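Local atomic coordinates of carbohydrate kinase (Agrobacterium tumefaciens, PDB entry 2NWH), a protein that probably transfers a phosphate group from a nucleotide such as ATP to a sugar or related substrate. Residues I6-G11 with N44-L49; W34-G39 with D65-V70; I59-G64 with K116-R121; I98-R101 with L105-A108; G218-R223 with D255-G260. All coordinates share one frame; numbering follows the deposited sequence.

Contact 1. Residues I6-G11 with N44-L49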
# COMPACT_ATOMS: atom_id res chain seq x y z
N ILE A 6 7.44 -12.09 3.27
CA ILE A 6 7.50 -10.70 2.89
C ILE A 6 7.52 -9.90 4.17
O ILE A 6 6.65 -10.11 5.05
CB ILE A 6 6.26 -10.27 2.02
CG1 ILE A 6 6.19 -11.10 0.72
CG2 ILE A 6 6.24 -8.75 1.82
CD1 ILE A 6 4.96 -10.82 -0.06
N LEU A 7 8.48 -8.99 4.29
CA LEU A 7 8.51 -8.09 5.44
C LEU A 7 8.10 -6.70 4.99
O LEU A 7 8.66 -6.17 4.03
CB LEU A 7 9.91 -8.03 6.03
CG LEU A 7 10.13 -7.05 7.20
CD1 LEU A 7 9.48 -7.56 8.44
CD2 LEU A 7 11.61 -6.91 7.43
N VAL A 8 7.13 -6.12 5.71
CA VAL A 8 6.59 -4.79 5.43
C VAL A 8 7.06 -3.82 6.48
O VAL A 8 6.94 -4.09 7.69
CB VAL A 8 5.07 -4.82 5.39
CG1 VAL A 8 4.52 -3.42 5.07
CG2 VAL A 8 4.61 -5.83 4.35
N LEU A 9 7.62 -2.70 6.05
CA LEU A 9 8.03 -1.63 6.96
C LEU A 9 7.30 -0.35 6.54
O LEU A 9 7.56 0.21 5.47
CB LEU A 9 9.55 -1.45 6.94
CG LEU A 9 10.30 -2.74 7.23
CD1 LEU A 9 10.82 -3.35 5.93
CD2 LEU A 9 11.50 -2.39 8.15
N GLY A 10 6.38 0.12 7.37
CA GLY A 10 5.48 1.15 6.92
C GLY A 10 4.48 1.53 7.99
O GLY A 10 4.72 1.31 9.17
N GLY A 11 3.38 2.11 7.54
CA GLY A 11 2.40 2.64 8.43
C GLY A 11 1.34 1.63 8.76
O GLY A 11 1.01 0.73 7.96
N ASN A 44 -2.28 -2.25 5.08
CA ASN A 44 -3.35 -2.78 4.20
C ASN A 44 -2.72 -3.73 3.15
O ASN A 44 -3.25 -4.83 2.88
CB ASN A 44 -4.11 -1.62 3.55
CG ASN A 44 -5.05 -0.91 4.54
OD1 ASN A 44 -5.34 -1.43 5.59
ND2 ASN A 44 -5.48 0.29 4.20
N ALA A 45 -1.57 -3.33 2.61
CA ALA A 45 -0.89 -4.21 1.64
C ALA A 45 -0.45 -5.51 2.33
O ALA A 45 -0.51 -6.60 1.74
CB ALA A 45 0.28 -3.47 0.97
N ALA A 46 0.01 -5.42 3.60
CA ALA A 46 0.47 -6.60 4.34
C ALA A 46 -0.67 -7.58 4.48
O ALA A 46 -0.47 -8.77 4.23
CB ALA A 46 0.99 -6.24 5.75
N ARG A 47 -1.82 -7.09 4.93
CA ARG A 47 -3.01 -7.94 5.04
C ARG A 47 -3.32 -8.55 3.70
O ARG A 47 -3.62 -9.75 3.64
CB ARG A 47 -4.21 -7.13 5.55
CG ARG A 47 -4.05 -6.76 7.05
CD ARG A 47 -5.38 -6.31 7.61
NE ARG A 47 -5.88 -5.06 7.02
CZ ARG A 47 -6.93 -4.37 7.49
NH1 ARG A 47 -7.64 -4.88 8.50
NH2 ARG A 47 -7.31 -3.23 6.89
N ASN A 48 -3.26 -7.75 2.65
CA ASN A 48 -3.62 -8.29 1.32
C ASN A 48 -2.70 -9.40 0.89
O ASN A 48 -3.16 -10.42 0.36
CB ASN A 48 -3.64 -7.20 0.24
CG ASN A 48 -4.75 -6.17 0.47
OD1 ASN A 48 -5.65 -6.40 1.26
ND2 ASN A 48 -4.67 -5.03 -0.22
N LEU A 49 -1.39 -9.20 1.08
CA LEU A 49 -0.42 -10.22 0.72
C LEU A 49 -0.63 -11.49 1.50
O LEU A 49 -0.49 -12.60 0.95
CB LEU A 49 1.03 -9.69 0.91
CG LEU A 49 1.35 -8.65 -0.16
CD1 LEU A 49 2.51 -7.69 0.31
CD2 LEU A 49 1.63 -9.32 -1.52
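The strand-helix layer at the core of the ribokinase-like fold is represented here by strand 5-9 lying against helix 41-51, whose glycine-rich start fits the first pfkB signature. Two residues of the strand that point to the same side, Ile6 and Val8, meet Leu49 and Ala46, which lie one helical turn apart. With CG1 beside the backbone N (chi1 -60°) and the chain extended beyond it, Ile6 carries CD1 out to both branches of Leu49, 3.9 Å from CD2 and 4.0 Å from CD1; the two side chains cross at about a right angle. Val8 uses a single branch, CG2, which rests 3.9 Å from Ala46 CB. The small methyl lets the backbones close in: the CA atoms of Val8 and Ala46 are 6.5 Å apart, against 8.2 Å for Ile6 and Leu49. Farther from the strand, Arg47 NH2 donates to Asn44 OD1 at 3.0 Å from above the carbonyl plane, 37° out of it. Val56 of strand 55-63 touches both Ala46 and Leu49, and Leu139 touches Val8. All four touching residues are buried and no hydrogen bond spans the segments, which implies that, between these segments, helix and strand are held by apolar packing alone.

Contact 2. Residues W34-G39 with D65-V70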
# COMPACT_ATOMS: atom_id res chain seq x y z
N TRP A 34 -19.14 6.09 16.57
CA TRP A 34 -17.77 5.94 16.04
C TRP A 34 -17.57 4.52 15.54
O TRP A 34 -18.00 3.58 16.24
CB TRP A 34 -16.75 6.20 17.14
CG TRP A 34 -16.64 7.64 17.40
CD1 TRP A 34 -17.24 8.35 18.41
CD2 TRP A 34 -15.93 8.59 16.60
NE1 TRP A 34 -16.92 9.67 18.31
CE2 TRP A 34 -16.11 9.87 17.21
CE3 TRP A 34 -15.13 8.49 15.44
CZ2 TRP A 34 -15.55 11.05 16.68
CZ3 TRP A 34 -14.56 9.67 14.92
CH2 TRP A 34 -14.81 10.94 15.53
N MET A 35 -17.03 4.39 14.32
CA MET A 35 -16.65 3.09 13.78
C MET A 35 -15.10 3.13 13.81
O MET A 35 -14.51 4.14 13.46
CB MET A 35 -17.19 2.94 12.33
CG MET A 35 -18.76 2.84 12.19
SD MET A 35 -19.57 3.16 10.51
CE MET A 35 -18.79 4.69 10.00
N GLU A 36 -14.45 2.05 14.26
CA GLU A 36 -12.97 2.02 14.26
C GLU A 36 -12.46 0.82 13.45
O GLU A 36 -13.04 -0.27 13.50
CB GLU A 36 -12.37 1.88 15.66
CG GLU A 36 -12.72 2.87 16.71
CD GLU A 36 -11.79 2.71 17.91
OE1 GLU A 36 -11.29 1.57 18.15
OE2 GLU A 36 -11.55 3.71 18.61
N GLU A 37 -11.38 1.00 12.71
CA GLU A 37 -10.71 -0.15 12.12
C GLU A 37 -9.27 0.18 11.84
O GLU A 37 -8.88 1.34 11.87
CB GLU A 37 -11.38 -0.60 10.84
CG GLU A 37 -11.44 0.46 9.77
CD GLU A 37 -12.28 0.02 8.57
OE1 GLU A 37 -13.43 -0.51 8.73
OE2 GLU A 37 -11.78 0.25 7.46
N ALA A 38 -8.48 -0.83 11.53
CA ALA A 38 -7.08 -0.55 11.23
C ALA A 38 -6.91 -0.14 9.75
O ALA A 38 -7.70 -0.53 8.85
CB ALA A 38 -6.22 -1.77 11.59
N GLY A 39 -5.88 0.65 9.49
CA GLY A 39 -5.53 1.06 8.14
C GLY A 39 -4.06 1.39 7.99
O GLY A 39 -3.25 1.00 8.87
N ASP A 65 -0.92 1.82 23.52
CA ASP A 65 -2.35 2.05 23.78
C ASP A 65 -3.28 0.97 23.26
O ASP A 65 -2.90 0.07 22.50
CB ASP A 65 -2.78 3.43 23.21
CG ASP A 65 -2.30 3.65 21.75
OD1 ASP A 65 -1.91 2.67 21.08
OD2 ASP A 65 -2.35 4.80 21.27
N VAL A 66 -4.55 1.08 23.65
CA VAL A 66 -5.55 0.15 23.16
C VAL A 66 -5.80 0.27 21.65
O VAL A 66 -6.17 -0.72 21.01
CB VAL A 66 -6.90 0.25 23.95
CG1 VAL A 66 -7.94 -0.70 23.36
CG2 VAL A 66 -6.68 -0.08 25.42
N THR A 67 -5.65 1.47 21.07
CA THR A 67 -5.83 1.57 19.64
C THR A 67 -4.76 0.75 18.92
O THR A 67 -5.03 0.16 17.89
CB THR A 67 -5.85 3.02 19.14
OG1 THR A 67 -4.84 3.75 19.82
CG2 THR A 67 -7.26 3.65 19.41
N GLY A 68 -3.56 0.69 19.50
CA GLY A 68 -2.44 -0.07 18.92
C GLY A 68 -2.78 -1.55 18.96
O GLY A 68 -2.43 -2.31 18.04
N GLU A 69 -3.45 -1.96 20.04
CA GLU A 69 -3.88 -3.36 20.20
C GLU A 69 -4.96 -3.73 19.17
O GLU A 69 -5.01 -4.87 18.68
CB GLU A 69 -4.35 -3.61 21.64
CG GLU A 69 -3.21 -3.76 22.66
CD GLU A 69 -3.66 -3.60 24.11
OE1 GLU A 69 -4.88 -3.77 24.39
OE2 GLU A 69 -2.78 -3.30 24.97
N VAL A 70 -5.81 -2.77 18.82
CA VAL A 70 -6.81 -2.96 17.76
C VAL A 70 -6.09 -3.25 16.40
O VAL A 70 -6.51 -4.14 15.63
CB VAL A 70 -7.72 -1.72 17.66
CG1 VAL A 70 -8.51 -1.72 16.37
CG2 VAL A 70 -8.69 -1.67 18.86
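Glu36, on the outermost strand 32-39 of the four-stranded lid sheet, meets Thr67 and Val70 in the first turns of helix 66-77, which belongs to the main domain; lids of this kind are a feature of pfkB sugar kinases. Each carboxylate oxygen has its own neighbour: OE1 lies 4.2 Å from Val70 CG2, and OE2 lies 4.4 Å from Thr67 CG2. These are loose contacts of an acidic group with methyls, and no hydrogen bond joins the segments. Reach comes from an extended side chain, CG beside the backbone N (chi1 -56°) and CD anti beyond it (chi2 -168°), which carries the carboxylate across to the helix. Ala38 also points at the helix, but its CB comes no nearer than 4.7 Å, to Val70 O.

In the next shell, Arg16 of strand 13-20 forms a salt bridge through NE to Glu36 OE2, so the strongest polar partner of the carboxylate lies within the lid and not on the helix. Ile14 of that strand touches both Thr67 and Val70, adding an apolar contact between lid and helix. The helix start is in turn fixed by Asp65 at the N-cap, whose carboxylate also makes a salt bridge from OD2 to Arg91 NE and a hydrogen bond from OD1 to Thr92 OG1. The capping bond itself is weak: Gly68 N to Asp65 OD1 spans 3.0 Å with an N-H...O angle of only 134°.

Contact 3. Residues I59-G64 with K116-R121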
# COMPACT_ATOMS: atom_id res chain seq x y z
N ILE A 59 6.58 -4.40 10.47
CA ILE A 59 7.19 -3.58 11.52
C ILE A 59 6.66 -2.16 11.29
O ILE A 59 6.98 -1.51 10.26
CB ILE A 59 8.71 -3.58 11.40
CG1 ILE A 59 9.28 -4.98 11.55
CG2 ILE A 59 9.37 -2.68 12.55
CD1 ILE A 59 10.82 -5.03 11.13
N ALA A 60 5.80 -1.70 12.22
CA ALA A 60 5.30 -0.33 12.20
C ALA A 60 5.48 0.34 13.57
O ALA A 60 5.29 -0.32 14.60
CB ALA A 60 3.85 -0.33 11.83
N PRO A 61 5.78 1.65 13.58
CA PRO A 61 5.81 2.39 14.87
C PRO A 61 4.44 2.23 15.51
O PRO A 61 3.41 2.26 14.82
CB PRO A 61 6.06 3.84 14.44
CG PRO A 61 6.92 3.69 13.17
CD PRO A 61 6.12 2.54 12.45
N ARG A 62 4.43 1.96 16.81
CA ARG A 62 3.19 1.63 17.50
C ARG A 62 3.22 2.32 18.87
O ARG A 62 4.26 2.36 19.52
CB ARG A 62 3.12 0.13 17.70
CG ARG A 62 1.94 -0.41 18.47
CD ARG A 62 0.59 -0.31 17.67
NE ARG A 62 0.74 -0.89 16.31
CZ ARG A 62 0.81 -2.20 16.02
NH1 ARG A 62 0.73 -3.14 16.97
NH2 ARG A 62 0.99 -2.57 14.76
N GLY A 63 2.07 2.78 19.33
CA GLY A 63 1.96 3.31 20.70
C GLY A 63 1.70 2.26 21.79
O GLY A 63 1.41 1.11 21.49
N GLY A 64 1.75 2.67 23.06
CA GLY A 64 1.45 1.73 24.12
C GLY A 64 -0.02 1.71 24.50
O GLY A 64 -0.33 1.60 25.69
N LYS A 116 7.80 9.60 12.60
CA LYS A 116 9.07 10.35 12.67
C LYS A 116 10.07 9.70 13.60
O LYS A 116 11.26 9.99 13.48
CB LYS A 116 8.84 11.80 13.13
CG LYS A 116 7.79 12.52 12.28
CD LYS A 116 7.68 13.98 12.65
CE LYS A 116 6.97 14.70 11.54
NZ LYS A 116 5.52 14.56 11.74
N LEU A 117 9.61 8.83 14.51
CA LEU A 117 10.52 8.11 15.42
C LEU A 117 11.24 6.96 14.74
O LEU A 117 12.23 6.44 15.28
CB LEU A 117 9.78 7.58 16.64
CG LEU A 117 9.16 8.63 17.58
CD1 LEU A 117 8.59 7.94 18.83
CD2 LEU A 117 10.10 9.75 17.98
N PHE A 118 10.77 6.56 13.57
CA PHE A 118 11.42 5.47 12.86
C PHE A 118 12.59 6.06 12.05
O PHE A 118 12.50 6.29 10.85
CB PHE A 118 10.42 4.70 11.98
CG PHE A 118 10.84 3.27 11.69
CD1 PHE A 118 9.88 2.34 11.24
CD2 PHE A 118 12.15 2.83 11.96
CE1 PHE A 118 10.25 1.01 10.96
CE2 PHE A 118 12.54 1.51 11.69
CZ PHE A 118 11.59 0.60 11.19
N THR A 119 13.68 6.34 12.75
CA THR A 119 14.81 7.06 12.17
C THR A 119 15.83 6.07 11.57
O THR A 119 15.72 4.85 11.78
CB THR A 119 15.55 7.82 13.26
OG1 THR A 119 15.99 6.85 14.20
CG2 THR A 119 14.61 8.88 13.92
N PRO A 120 16.78 6.57 10.75
CA PRO A 120 17.79 5.62 10.22
C PRO A 120 18.53 4.87 11.31
O PRO A 120 18.80 3.68 11.18
CB PRO A 120 18.73 6.51 9.42
CG PRO A 120 17.84 7.61 8.94
CD PRO A 120 17.00 7.93 10.19
N ARG A 121 18.84 5.56 12.41
CA ARG A 121 19.49 4.95 13.56
C ARG A 121 18.71 3.75 14.06
O ARG A 121 19.27 2.68 14.29
CB ARG A 121 19.61 6.01 14.64
CG ARG A 121 20.15 5.58 15.95
CD ARG A 121 20.64 6.83 16.69
NE ARG A 121 21.55 6.41 17.74
CZ ARG A 121 22.39 7.20 18.39
NH1 ARG A 121 23.17 6.67 19.32
NH2 ARG A 121 22.45 8.49 18.12
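Phe118 reaches from its loop to Pro61 and Ile59 on strand 55-63; the atoms nearer the backbone meet Pro61 and those nearer the tip meet Ile59. CB, the first atom, already lies 3.8 Å from Pro61 CG. The rotation about the first bond sets CG anti to the backbone N (chi1 -155°) and sends the ring along the strand. Next comes CD1, which is close to two atoms of the proline ring, CG at 3.8 Å and CD at 4.0 Å. One position farther, CE1 has left the proline and stands 4.1 Å from Ile59 CG2, the branch anti to its own backbone N. At the tip, CZ is 4.2 Å from that same methyl. Phe118 crosses both strand side chains at about a right angle.

Phe85 of the neighbouring strand 81-87 packs edge-to-face with the Phe118 ring. The backbone of Phe118 is placed by an inverse gamma turn centred on it, with phi -85°, psi 79° and a weak bond from Thr119 N to Leu117 O at 2.9 Å. Its carbonyl oxygen is hydrogen-bonded to Thr148 OG1, and Thr119 then caps helix 120-123 through OG1 to Arg122 N. Here the chain returning from lid strand 105-111 re-enters the main domain, with Phe118 of the loop packed on Pro61 and Ile59 of a strand in the large, mostly parallel sheet of the ribokinase-like fold.

Contact 4. Residues I98-R101 with L105-A108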
# COMPACT_ATOMS: atom_id res chain seq x y z
N ILE A 98 -15.00 12.98 10.64
CA ILE A 98 -16.39 13.13 11.00
C ILE A 98 -17.19 13.35 9.70
O ILE A 98 -16.86 14.23 8.91
CB ILE A 98 -16.55 14.27 12.01
CG1 ILE A 98 -15.82 13.93 13.35
CG2 ILE A 98 -18.04 14.66 12.15
CD1 ILE A 98 -15.92 15.05 14.38
N LEU A 99 -18.21 12.52 9.49
CA LEU A 99 -19.04 12.52 8.27
C LEU A 99 -20.49 12.88 8.60
O LEU A 99 -21.00 12.59 9.71
CB LEU A 99 -19.07 11.13 7.63
CG LEU A 99 -17.90 10.53 6.83
CD1 LEU A 99 -16.68 10.45 7.67
CD2 LEU A 99 -18.37 9.12 6.40
N GLU A 100 -21.14 13.52 7.64
CA GLU A 100 -22.58 13.77 7.68
C GLU A 100 -23.30 12.43 7.55
O GLU A 100 -22.69 11.44 7.17
CB GLU A 100 -22.95 14.71 6.53
CG GLU A 100 -22.31 16.10 6.71
CD GLU A 100 -22.95 17.14 5.82
OE1 GLU A 100 -22.36 17.39 4.75
OE2 GLU A 100 -24.01 17.70 6.20
N ARG A 101 -24.59 12.41 7.85
CA ARG A 101 -25.39 11.18 7.74
C ARG A 101 -25.41 10.61 6.31
O ARG A 101 -25.61 9.40 6.10
CB ARG A 101 -26.84 11.49 8.17
CG ARG A 101 -27.61 10.27 8.56
CD ARG A 101 -29.08 10.61 8.73
NE ARG A 101 -29.85 9.46 9.16
CZ ARG A 101 -31.18 9.45 9.31
NH1 ARG A 101 -31.88 10.55 9.10
NH2 ARG A 101 -31.79 8.33 9.72
N LEU A 105 -17.84 13.91 3.83
CA LEU A 105 -16.76 14.24 4.79
C LEU A 105 -16.87 15.69 5.24
O LEU A 105 -16.76 16.63 4.42
CB LEU A 105 -15.37 13.95 4.21
CG LEU A 105 -14.16 14.23 5.11
CD1 LEU A 105 -14.29 13.39 6.38
CD2 LEU A 105 -12.83 13.95 4.42
N VAL A 106 -17.08 15.89 6.54
CA VAL A 106 -17.03 17.23 7.07
C VAL A 106 -15.59 17.68 7.19
O VAL A 106 -15.23 18.77 6.70
CB VAL A 106 -17.79 17.37 8.43
CG1 VAL A 106 -17.68 18.79 8.97
CG2 VAL A 106 -19.30 17.03 8.25
N ILE A 107 -14.78 16.87 7.88
CA ILE A 107 -13.38 17.24 8.15
C ILE A 107 -12.73 15.99 8.73
O ILE A 107 -13.42 15.10 9.24
CB ILE A 107 -13.27 18.48 9.13
CG1 ILE A 107 -11.86 19.10 9.13
CG2 ILE A 107 -13.67 18.10 10.60
CD1 ILE A 107 -11.67 20.23 8.17
N ALA A 108 -11.41 15.87 8.56
CA ALA A 108 -10.67 14.76 9.11
C ALA A 108 -9.36 15.31 9.66
O ALA A 108 -8.84 16.34 9.18
CB ALA A 108 -10.40 13.69 8.05
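Ile98 and Ile107 form an antiparallel hydrogen-bonded pair, but one of its two bonds is displaced to the preceding residue. Ile98 N donates to Ile107 O at 3.0 Å; the N-H points at its acceptor with an angle of 174°, and the donor sits nearly along the C=O axis. Ile98 O is satisfied instead by Val106 N at 2.9 Å, in the carbonyl plane but more bent, at 146°. Both polar backbone atoms of Ile98 are thus used by strand 105-111, through two successive residues. The backbone of Val106 accommodates this with near-helical phi and psi, which also brings its CB to 3.3 Å from Ile98 O.

One residue on, Leu99 turns its backbone to strand 13-20, with hydrogen bonds to Gly18 and Ile20. Its side chain lies on the same sheet face as that of Leu105, and the two CD1 atoms meet at 4.0 Å. Glu100 touches strand 105-111 through its aliphatic part, CG standing 3.5 Å from Val106 CG2, with the two side chains at about a right angle. Its carboxylate has partners at both oxygens: OE2 is hydrogen-bonded to Thr24 OG1 and OE1 to Asn104 ND2 in the turn. With two residues of one strand, Val106 and Ile107, set against Ile98 alone on the other, the arrangement is a classic beta bulge in a hairpin at the edge of the four-stranded lid sheet.

Contact 5. Residues G218-R223 with D255-G260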
# COMPACT_ATOMS: atom_id res chain seq x y z
N GLY A 218 11.81 -0.35 -11.83
CA GLY A 218 10.45 -0.79 -12.11
C GLY A 218 9.35 -0.17 -11.27
O GLY A 218 9.57 0.35 -10.18
N GLY A 219 8.12 -0.27 -11.77
CA GLY A 219 6.98 0.26 -11.07
C GLY A 219 5.68 0.09 -11.84
O GLY A 219 5.65 -0.54 -12.89
N VAL A 220 4.60 0.59 -11.23
CA VAL A 220 3.26 0.57 -11.75
C VAL A 220 2.65 1.97 -11.58
O VAL A 220 2.70 2.55 -10.49
CB VAL A 220 2.40 -0.45 -11.02
CG1 VAL A 220 0.94 -0.42 -11.52
CG2 VAL A 220 3.02 -1.82 -11.17
N VAL A 221 2.09 2.52 -12.66
CA VAL A 221 1.39 3.79 -12.54
C VAL A 221 -0.05 3.63 -13.02
O VAL A 221 -0.30 3.14 -14.13
CB VAL A 221 2.14 4.94 -13.25
CG1 VAL A 221 1.40 6.26 -13.07
CG2 VAL A 221 3.59 5.07 -12.72
N THR A 222 -0.99 4.02 -12.16
CA THR A 222 -2.40 3.92 -12.51
C THR A 222 -2.98 5.29 -12.89
O THR A 222 -2.55 6.32 -12.34
CB THR A 222 -3.24 3.34 -11.37
OG1 THR A 222 -3.26 4.28 -10.29
CG2 THR A 222 -2.67 2.01 -10.87
N ARG A 223 -3.96 5.30 -13.81
CA ARG A 223 -4.67 6.53 -14.18
C ARG A 223 -6.18 6.34 -14.33
O ARG A 223 -6.65 5.60 -15.21
CB ARG A 223 -4.10 7.13 -15.46
CG ARG A 223 -4.78 8.44 -15.84
CD ARG A 223 -4.48 8.86 -17.25
NE ARG A 223 -3.16 9.46 -17.40
CZ ARG A 223 -2.67 9.90 -18.56
NH1 ARG A 223 -1.45 10.44 -18.62
NH2 ARG A 223 -3.39 9.79 -19.67
N ASP A 255 -3.66 -0.27 -2.30
CA ASP A 255 -3.20 -1.47 -1.62
C ASP A 255 -3.43 -2.74 -2.42
O ASP A 255 -2.61 -3.67 -2.37
CB ASP A 255 -3.80 -1.60 -0.18
CG ASP A 255 -5.36 -1.41 -0.11
OD1 ASP A 255 -5.84 -0.30 -0.43
OD2 ASP A 255 -6.11 -2.33 0.34
N ALA A 256 -4.58 -2.81 -3.09
CA ALA A 256 -5.01 -4.02 -3.70
C ALA A 256 -4.23 -4.25 -4.99
O ALA A 256 -3.75 -5.33 -5.23
CB ALA A 256 -6.56 -4.00 -3.93
N MET A 257 -4.12 -3.24 -5.84
CA MET A 257 -3.31 -3.32 -7.06
C MET A 257 -1.88 -3.78 -6.70
O MET A 257 -1.33 -4.76 -7.26
CB MET A 257 -3.32 -1.92 -7.70
CG MET A 257 -2.25 -1.64 -8.76
SD MET A 257 -2.61 -2.45 -10.32
CE MET A 257 -1.27 -3.62 -10.36
N ALA A 258 -1.28 -3.07 -5.74
CA ALA A 258 0.10 -3.35 -5.31
C ALA A 258 0.20 -4.80 -4.88
O ALA A 258 1.08 -5.54 -5.36
CB ALA A 258 0.53 -2.40 -4.15
N SER A 259 -0.72 -5.22 -4.01
CA SER A 259 -0.66 -6.56 -3.47
C SER A 259 -0.78 -7.60 -4.56
O SER A 259 -0.06 -8.58 -4.51
CB SER A 259 -1.77 -6.74 -2.46
OG SER A 259 -1.60 -5.68 -1.51
N GLY A 260 -1.71 -7.40 -5.51
CA GLY A 260 -1.93 -8.39 -6.56
C GLY A 260 -0.76 -8.43 -7.52
O GLY A 260 -0.31 -9.51 -7.92
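Asp255 O accepts a hydrogen bond from Ser259 N at 2.9 Å in the first turn of helix 255-266, which carries Met257 to Val220 and Thr222 on strand 219-223. Ser259 OG also approaches this oxygen, though its modelled 2.4 Å is too short to be trusted. The neighbouring turn is closed by Gly260 N bonding to Ala256 O, likewise at 2.9 Å.

Met257 alone makes the helix side of the contact. Its CG, anti to the backbone N (chi1 164°), passes 4.2 Å from Thr222 CG2. Beyond it the chain bends at both following torsions (chi2 74°, chi3 -113°), bringing the terminal CE to Val220 CG1 at 4.1 Å, where the two side chains meet tip to tip. The backbones stay well apart, with 8.2 Å between the CA atoms of Val220 and Ala258. Phe187 of strand 185-189 touches both of these residues, and Val228 of strand 227-231 lies against Val220 and Thr222.

Asp255 ends the GAGD signature of pfkB kinases, a motif that in relatives helps form an anion hole, and its OD2 is hydrogen-bonded to Asn48 ND2 on helix 41-51. A sodium ion, bound at Asp249 and Thr251, lies about 8 Å from the Thr222 side chain. Without hydrogen bonds between the segments, the contact rests on apolar packing of Met257; its CE contact belongs to one of two modelled conformers, so it may not be the only arrangement.

Overall arrangement
From the N terminus, contact 1 closes the first loop, bringing helix 41-51 back onto strand 5-9 after the excursion through lid strands 13-20 and 32-39. Contact 2 opens inside that loop and ends beyond it, so the two cross; it ties the lid to helix 66-77. Contact 3 opens before contact 2 has closed, crossing it as well, and joins strand 55-63 to the chain leaving the lid. Contact 4, a short hairpin, is nested within the loop of contact 3. Contact 5 follows in series and closes a loop that brings helix 255-266 onto strand 219-223. Contacts 1, 3 and 5 reach the large sheet; contacts 2 and 4 share the lid sheet, where Trp34 packs against Ile98.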